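PDB 6U1R: SxtG from Microseira wollei, which probably transfers an amidino group onto an acceptor amine in saxitoxin biosynthesis, as an enzyme of the glycine amidinotransferase-like family. Local coordinates for residues A[75-79]-A[125-129]; A[188-192]-A[205-209]. All coordinates share one frame; numbering follows the deposited sequence.

Interaction 1: A[75-79]-A[125-129]; sequences ETGGI and QVRSG
Ser128 OG reaches the backbone of the 75-79 loop and accepts a hydrogen bond from Gly78 N at 2.9 Å. The same hydroxyl donates to Gly129 O, in the carbonyl plane and on a lone pair, also at 2.9 Å. It sits between its own backbone N and carbonyl carbon (chi1 69°), and the two bonds fix its rotation. Next to it, Arg127 N donates to Thr76 O at 3.1 Å and lies 27° out of that carbonyl plane. Thr76 O takes a second bond from Asn155 ND2. The contact joins the loop between helices 63-72 and 83-102 to the residues that follow strand 125-126, which forms a two-stranded antiparallel hairpin with strand 119-120. It lies away from the predicted active-site residues. Arg127 CG stands beside the backbone N (chi1 -73°), and from there the chain runs extended to NE past the Thr76 hydroxyl. Its CD comes within 3.4 Å of Thr76 OG1, which lies at the edge of the guanidinium, in its plane. On the loop side, Arg127 CB packs 3.7 Å from Gly78 N, and CD lies near Gly77 O. A water bridges Thr76 OG1, 2.8 Å away, to Gln125 O, to which it donates.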
ATOM      1  N   GLU A  75     -22.380   0.204 -15.661  1.00 19.44           N
ATOM      2  CA  GLU A  75     -21.420   1.315 -15.594  0.68 20.04           C
ATOM      3  C   GLU A  75     -20.425   1.161 -14.453  1.00 19.81           C
ATOM      4  O   GLU A  75     -19.208   1.306 -14.618  1.00 21.11           O
ATOM      5  CB  GLU A  75     -22.177   2.635 -15.400  0.68 20.31           C
ATOM      6  CG  GLU A  75     -23.015   3.128 -16.583  0.68 22.34           C
ATOM      7  CD  GLU A  75     -24.438   2.550 -16.662  0.68 20.49           C
ATOM      8  OE1 GLU A  75     -24.821   1.655 -15.861  0.68 18.63           O
ATOM      9  OE2 GLU A  75     -25.188   3.019 -17.550  0.68 19.38           O
ATOM     10  N   THR A  76     -20.945   0.960 -13.237  1.00 18.52           N
ATOM     11  CA  THR A  76     -20.088   0.934 -12.056  1.00 18.62           C
ATOM     12  C   THR A  76     -20.349  -0.303 -11.207  1.00 17.08           C
ATOM     13  O   THR A  76     -20.127  -0.286  -9.995  1.00 16.61           O
ATOM     14  CB  THR A  76     -20.248   2.194 -11.199  1.00 20.48           C
ATOM     15  OG1 THR A  76     -21.597   2.286 -10.704  1.00 18.97           O
ATOM     16  CG2 THR A  76     -19.902   3.461 -12.012  1.00 20.70           C
ATOM     17  N   GLY A  77     -20.789  -1.389 -11.838  1.00 16.70           N
ATOM     18  CA  GLY A  77     -21.017  -2.630 -11.129  1.00 16.84           C
ATOM     19  C   GLY A  77     -22.406  -2.731 -10.526  1.00 16.16           C
ATOM     20  O   GLY A  77     -23.353  -2.093 -11.009  1.00 17.54           O
ATOM     21  N   GLY A  78     -22.542  -3.524  -9.469  1.00 16.06           N
ATOM     22  CA  GLY A  78     -23.813  -3.701  -8.798  1.00 16.22           C
ATOM     23  C   GLY A  78     -24.673  -4.826  -9.326  1.00 16.54           C
ATOM     24  O   GLY A  78     -25.794  -5.014  -8.826  1.00 18.77           O
ATOM     25  N   ILE A  79     -24.183  -5.598 -10.289  1.00 16.80           N
ATOM     26  CA  ILE A  79     -24.929  -6.690 -10.904  1.00 16.79           C
ATOM     27  C   ILE A  79     -24.211  -7.996 -10.569  1.00 18.52           C
ATOM     28  O   ILE A  79     -23.039  -8.161 -10.922  1.00 17.18           O
ATOM     29  CB  ILE A  79     -25.040  -6.528 -12.428  1.00 18.49           C
ATOM     30  CG1 ILE A  79     -25.588  -5.143 -12.808  1.00 18.51           C
ATOM     31  CG2 ILE A  79     -25.911  -7.656 -13.020  1.00 19.42           C
ATOM     32  CD1 ILE A  79     -27.022  -4.909 -12.361  1.00 19.98           C
ATOM     33  N   GLN A 125     -17.442   6.839  -6.231  1.00 16.60           N
ATOM     34  CA  GLN A 125     -18.113   5.715  -5.600  1.00 16.95           C
ATOM     35  C   GLN A 125     -18.444   4.670  -6.660  1.00 16.04           C
ATOM     36  O   GLN A 125     -18.587   4.984  -7.844  1.00 16.65           O
ATOM     37  CB  GLN A 125     -19.392   6.150  -4.861  1.00 20.75           C
ATOM     38  CG  GLN A 125     -20.474   6.670  -5.754  1.00 20.44           C
ATOM     39  CD  GLN A 125     -21.674   7.179  -4.958  1.00 29.00           C
ATOM     40  OE1 GLN A 125     -22.737   6.561  -4.941  1.00 35.86           O
ATOM     41  NE2 GLN A 125     -21.492   8.294  -4.280  1.00 28.60           N
ATOM     42  N   VAL A 126     -18.553   3.416  -6.219  1.00 14.96           N
ATOM     43  CA  VAL A 126     -18.958   2.326  -7.098  1.00 15.32           C
ATOM     44  C   VAL A 126     -20.027   1.503  -6.387  1.00 15.02           C
ATOM     45  O   VAL A 126     -20.200   1.577  -5.176  1.00 15.43           O
ATOM     46  CB  VAL A 126     -17.764   1.423  -7.513  1.00 16.99           C
ATOM     47  CG1 VAL A 126     -16.739   2.221  -8.312  1.00 16.48           C
ATOM     48  CG2 VAL A 126     -17.127   0.784  -6.291  1.00 14.97           C
ATOM     49  N   ARG A 127     -20.753   0.713  -7.168  1.00 15.24           N
ATOM     50  CA  ARG A 127     -21.895  -0.024  -6.649  1.00 15.72           C
ATOM     51  C   ARG A 127     -21.540  -1.372  -6.050  1.00 16.40           C
ATOM     52  O   ARG A 127     -22.341  -1.918  -5.277  1.00 16.70           O
ATOM     53  CB  ARG A 127     -22.925  -0.211  -7.770  1.00 17.04           C
ATOM     54  CG  ARG A 127     -23.651   1.062  -8.116  1.00 16.25           C
ATOM     55  CD  ARG A 127     -24.486   0.942  -9.382  1.00 17.73           C
ATOM     56  NE  ARG A 127     -25.127   2.218  -9.667  1.00 19.71           N
ATOM     57  CZ  ARG A 127     -26.333   2.561  -9.236  1.00 18.64           C
ATOM     58  NH1 ARG A 127     -27.053   1.709  -8.514  1.00 18.27           N
ATOM     59  NH2 ARG A 127     -26.810   3.764  -9.534  1.00 18.72           N
ATOM     60  N   SER A 128     -20.372  -1.926  -6.374  1.00 16.12           N
ATOM     61  CA  SER A 128     -19.951  -3.212  -5.836  1.00 15.60           C
ATOM     62  C   SER A 128     -18.463  -3.392  -6.115  1.00 14.57           C
ATOM     63  O   SER A 128     -17.846  -2.627  -6.864  1.00 15.38           O
ATOM     64  CB  SER A 128     -20.733  -4.380  -6.453  1.00 15.02           C
ATOM     65  OG  SER A 128     -20.384  -4.555  -7.823  1.00 16.17           O
ATOM     66  N   GLY A 129     -17.905  -4.423  -5.516  1.00 13.82           N
ATOM     67  CA  GLY A 129     -16.631  -4.950  -5.951  1.00 14.75           C
ATOM     68  C   GLY A 129     -16.781  -5.880  -7.136  1.00 15.94           C
ATOM     69  O   GLY A 129     -17.773  -5.845  -7.875  1.00 15.03           O
TER
HETATM   70  O   HOH W   1     -21.625   4.150  -8.632  1.00 21.64           O

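Interaction 2: A[188-192]-A[205-209]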
ATOM      1  N   ALA A 188      -8.424  11.814 -13.644  1.00 15.64           N
ATOM      2  CA  ALA A 188      -7.183  12.098 -14.365  1.00 17.18           C
ATOM      3  C   ALA A 188      -6.360  10.845 -14.691  1.00 16.69           C
ATOM      4  O   ALA A 188      -5.460  10.917 -15.534  1.00 14.82           O
ATOM      5  CB  ALA A 188      -6.316  13.071 -13.565  1.00 18.37           C
ATOM      6  N   GLN A 189      -6.629   9.718 -14.028  1.00 15.94           N
ATOM      7  CA  GLN A 189      -5.930   8.460 -14.290  1.00 14.97           C
ATOM      8  C   GLN A 189      -6.404   7.782 -15.575  1.00 15.93           C
ATOM      9  O   GLN A 189      -5.785   6.809 -16.012  1.00 14.85           O
ATOM     10  CB  GLN A 189      -6.105   7.529 -13.075  1.00 15.29           C
ATOM     11  CG  GLN A 189      -5.348   6.180 -13.158  1.00 14.34           C
ATOM     12  CD  GLN A 189      -3.840   6.331 -13.284  1.00 14.77           C
ATOM     13  OE1 GLN A 189      -3.288   7.400 -13.051  1.00 15.41           O
ATOM     14  NE2 GLN A 189      -3.162   5.234 -13.661  1.00 15.24           N
ATOM     15  N   TYR A 190      -7.459   8.295 -16.224  1.00 15.45           N
ATOM     16  CA  TYR A 190      -8.049   7.640 -17.380  1.00 16.54           C
ATOM     17  C   TYR A 190      -8.210   8.641 -18.521  1.00 17.92           C
ATOM     18  O   TYR A 190      -8.562   9.801 -18.294  1.00 18.39           O
ATOM     19  CB  TYR A 190      -9.416   7.022 -17.023  1.00 17.07           C
ATOM     20  CG  TYR A 190      -9.422   6.276 -15.708  1.00 13.84           C
ATOM     21  CD1 TYR A 190      -8.849   5.021 -15.602  1.00 16.23           C
ATOM     22  CD2 TYR A 190      -9.992   6.839 -14.574  1.00 15.43           C
ATOM     23  CE1 TYR A 190      -8.842   4.328 -14.375  1.00 14.38           C
ATOM     24  CE2 TYR A 190      -9.998   6.172 -13.359  1.00 15.60           C
ATOM     25  CZ  TYR A 190      -9.420   4.911 -13.266  1.00 15.91           C
ATOM     26  OH  TYR A 190      -9.432   4.275 -12.042  1.00 13.63           O
ATOM     27  N   ASP A 191      -7.962   8.172 -19.741  1.00 18.54           N
ATOM     28  CA  ASP A 191      -8.081   8.979 -20.959  1.00 21.06           C
ATOM     29  C   ASP A 191      -9.513   8.856 -21.460  1.00 22.01           C
ATOM     30  O   ASP A 191      -9.876   7.873 -22.107  1.00 22.35           O
ATOM     31  CB  ASP A 191      -7.076   8.509 -22.003  1.00 20.56           C
ATOM     32  CG  ASP A 191      -7.163   9.288 -23.307  1.00 24.45           C
ATOM     33  OD1 ASP A 191      -8.025  10.177 -23.426  1.00 24.13           O
ATOM     34  OD2 ASP A 191      -6.370   8.971 -24.218  1.00 24.50           O
ATOM     35  N   PHE A 192     -10.341   9.851 -21.168  1.00 25.63           N
ATOM     36  CA  PHE A 192     -11.732   9.744 -21.593  1.00 27.11           C
ATOM     37  C   PHE A 192     -11.929  10.064 -23.068  1.00 27.37           C
ATOM     38  O   PHE A 192     -13.051   9.941 -23.563  1.00 29.91           O
ATOM     39  CB  PHE A 192     -12.613  10.635 -20.713  1.00 29.51           C
ATOM     40  CG  PHE A 192     -12.809  10.084 -19.328  1.00 28.87           C
ATOM     41  CD1 PHE A 192     -13.778   9.121 -19.085  1.00 32.81           C
ATOM     42  CD2 PHE A 192     -11.994  10.487 -18.278  1.00 27.71           C
ATOM     43  CE1 PHE A 192     -13.956   8.592 -17.812  1.00 37.36           C
ATOM     44  CE2 PHE A 192     -12.167   9.968 -16.995  1.00 26.38           C
ATOM     45  CZ  PHE A 192     -13.149   9.021 -16.763  1.00 30.18           C
ATOM     46  N   PHE A 205      -3.047   2.828 -24.471  1.00 17.08           N
ATOM     47  CA  PHE A 205      -4.014   2.252 -23.548  1.00 15.80           C
ATOM     48  C   PHE A 205      -4.729   3.357 -22.794  1.00 16.74           C
ATOM     49  O   PHE A 205      -4.334   4.524 -22.843  1.00 16.79           O
ATOM     50  CB  PHE A 205      -3.322   1.277 -22.597  1.00 15.63           C
ATOM     51  CG  PHE A 205      -2.562   0.226 -23.312  1.00 14.71           C
ATOM     52  CD1 PHE A 205      -3.228  -0.815 -23.929  1.00 16.16           C
ATOM     53  CD2 PHE A 205      -1.190   0.297 -23.410  1.00 16.26           C
ATOM     54  CE1 PHE A 205      -2.539  -1.775 -24.624  1.00 16.42           C
ATOM     55  CE2 PHE A 205      -0.487  -0.663 -24.115  1.00 17.81           C
ATOM     56  CZ  PHE A 205      -1.163  -1.701 -24.716  1.00 18.24           C
ATOM     57  N   VAL A 206      -5.784   2.966 -22.067  1.00 16.15           N
ATOM     58  CA  VAL A 206      -6.692   3.950 -21.470  1.00 17.22           C
ATOM     59  C   VAL A 206      -6.107   4.625 -20.226  1.00 17.59           C
ATOM     60  O   VAL A 206      -6.459   5.772 -19.931  1.00 16.16           O
ATOM     61  CB  VAL A 206      -8.056   3.300 -21.166  1.00 16.43           C
ATOM     62  CG1 VAL A 206      -7.947   2.295 -20.055  1.00 16.88           C
ATOM     63  CG2 VAL A 206      -9.106   4.354 -20.834  1.00 18.43           C
ATOM     64  N   VAL A 207      -5.226   3.960 -19.467  1.00 14.50           N
ATOM     65  CA  VAL A 207      -4.657   4.627 -18.296  1.00 15.68           C
ATOM     66  C   VAL A 207      -3.628   5.658 -18.737  1.00 13.62           C
ATOM     67  O   VAL A 207      -2.950   5.507 -19.771  1.00 14.56           O
ATOM     68  CB  VAL A 207      -4.032   3.655 -17.277  1.00 14.64           C
ATOM     69  CG1 VAL A 207      -5.116   2.967 -16.438  1.00 16.82           C
ATOM     70  CG2 VAL A 207      -3.114   2.672 -17.941  1.00 13.99           C
ATOM     71  N   THR A 208      -3.529   6.720 -17.945  1.00 14.78           N
ATOM     72  CA  THR A 208      -2.619   7.836 -18.152  1.00 15.56           C
ATOM     73  C   THR A 208      -1.395   7.645 -17.267  1.00 15.11           C
ATOM     74  O   THR A 208      -1.181   6.565 -16.690  1.00 16.05           O
ATOM     75  CB  THR A 208      -3.303   9.162 -17.815  1.00 15.96           C
ATOM     76  OG1 THR A 208      -3.529   9.211 -16.397  1.00 14.95           O
ATOM     77  CG2 THR A 208      -4.625   9.303 -18.546  1.00 15.16           C
ATOM     78  N   GLU A 209      -0.593   8.707 -17.125  1.00 15.24           N
ATOM     79  CA  GLU A 209       0.551   8.718 -16.213  1.00 15.85           C
ATOM     80  C   GLU A 209       0.312   9.601 -14.992  1.00 15.12           C
ATOM     81  O   GLU A 209       1.249  10.168 -14.424  1.00 16.31           O
ATOM     82  CB  GLU A 209       1.816   9.151 -16.956  1.00 17.04           C
ATOM     83  CG  GLU A 209       2.252   8.164 -18.059  1.00 16.70           C
ATOM     84  CD  GLU A 209       2.603   6.777 -17.525  1.00 15.13           C
ATOM     85  OE1 GLU A 209       3.126   6.682 -16.394  1.00 16.81           O
ATOM     86  OE2 GLU A 209       2.373   5.784 -18.258  1.00 17.05           O
TER
HETATM   87  O   HOH W   2      -4.060   6.996 -24.046  1.00 26.49           O
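Thr208 OG1 donates to Ala188 O over 2.7 Å and meets a lone pair in the plane of the carbonyl. The same oxygen is hydrogen-bonded to Phe210 N, so two backbone groups grip it. With chi1 at 68° the hydroxyl lies between its own backbone N and carbonyl carbon, while CG2 lies against the Tyr190-Asp191 peptide, 3.6 Å from Tyr190 C. Thr208 N donates to Gln189 O at 3.0 Å, from well above the carbonyl plane. Further along, Asp191 N meets Val206 O almost head-on at 2.8 Å. These two bonds flank a single antiparallel beta bridge, with Tyr190 and Val207 as the non-hydrogen-bonded pair. The bridge ties together two parts of the long connection between strands 176-179 and 219-222. Two CA-H...O contacts add to it, from Val207 CA to Gln189 O and from Tyr190 CA to Val206 O. The Val207 side chain is about 8 Å from that of Asp215, a predicted active-site residue. Gln189 CG is anti to the backbone N (chi1 -176°), and the chain bends at chi2. Its amide thus comes alongside Val207, with NE2 4.0 Å from Val207 CB. OE1 accepts a hydrogen bond from Glu211 N. Gln189 CB also lies over the centre of one face of the Tyr190 ring. The Tyr190 hydroxyl is hydrogen-bonded to Ala152 O, and the Tyr190 side chain touches Pro55 and Ile56 of helix 53-57. A water lies within bonding distance of Asp191 OD2 and Phe205 O, and Asp191 OD1 accepts from Asn193 N.

Overall arrangement
Both contacts are partly buried and lie well out from the chain centre. Their own centres are 20 Å apart, their nearest atoms about 8 Å, and they do not touch. Interaction 1 closes before interaction 2 opens along the chain. It joins distant parts, an interhelix loop and the residues after a short hairpin strand, with 45 residues between them. Interaction 2 has only 12 residues between its segments and ties one connection to itself. Across the contact, a serine hydroxyl accepts from the backbone in 75-79/125-129, whereas a threonine hydroxyl donates to it in 188-192/205-209. Only interaction 2 has a beta bridge, and it lies nearer the predicted active-site residues.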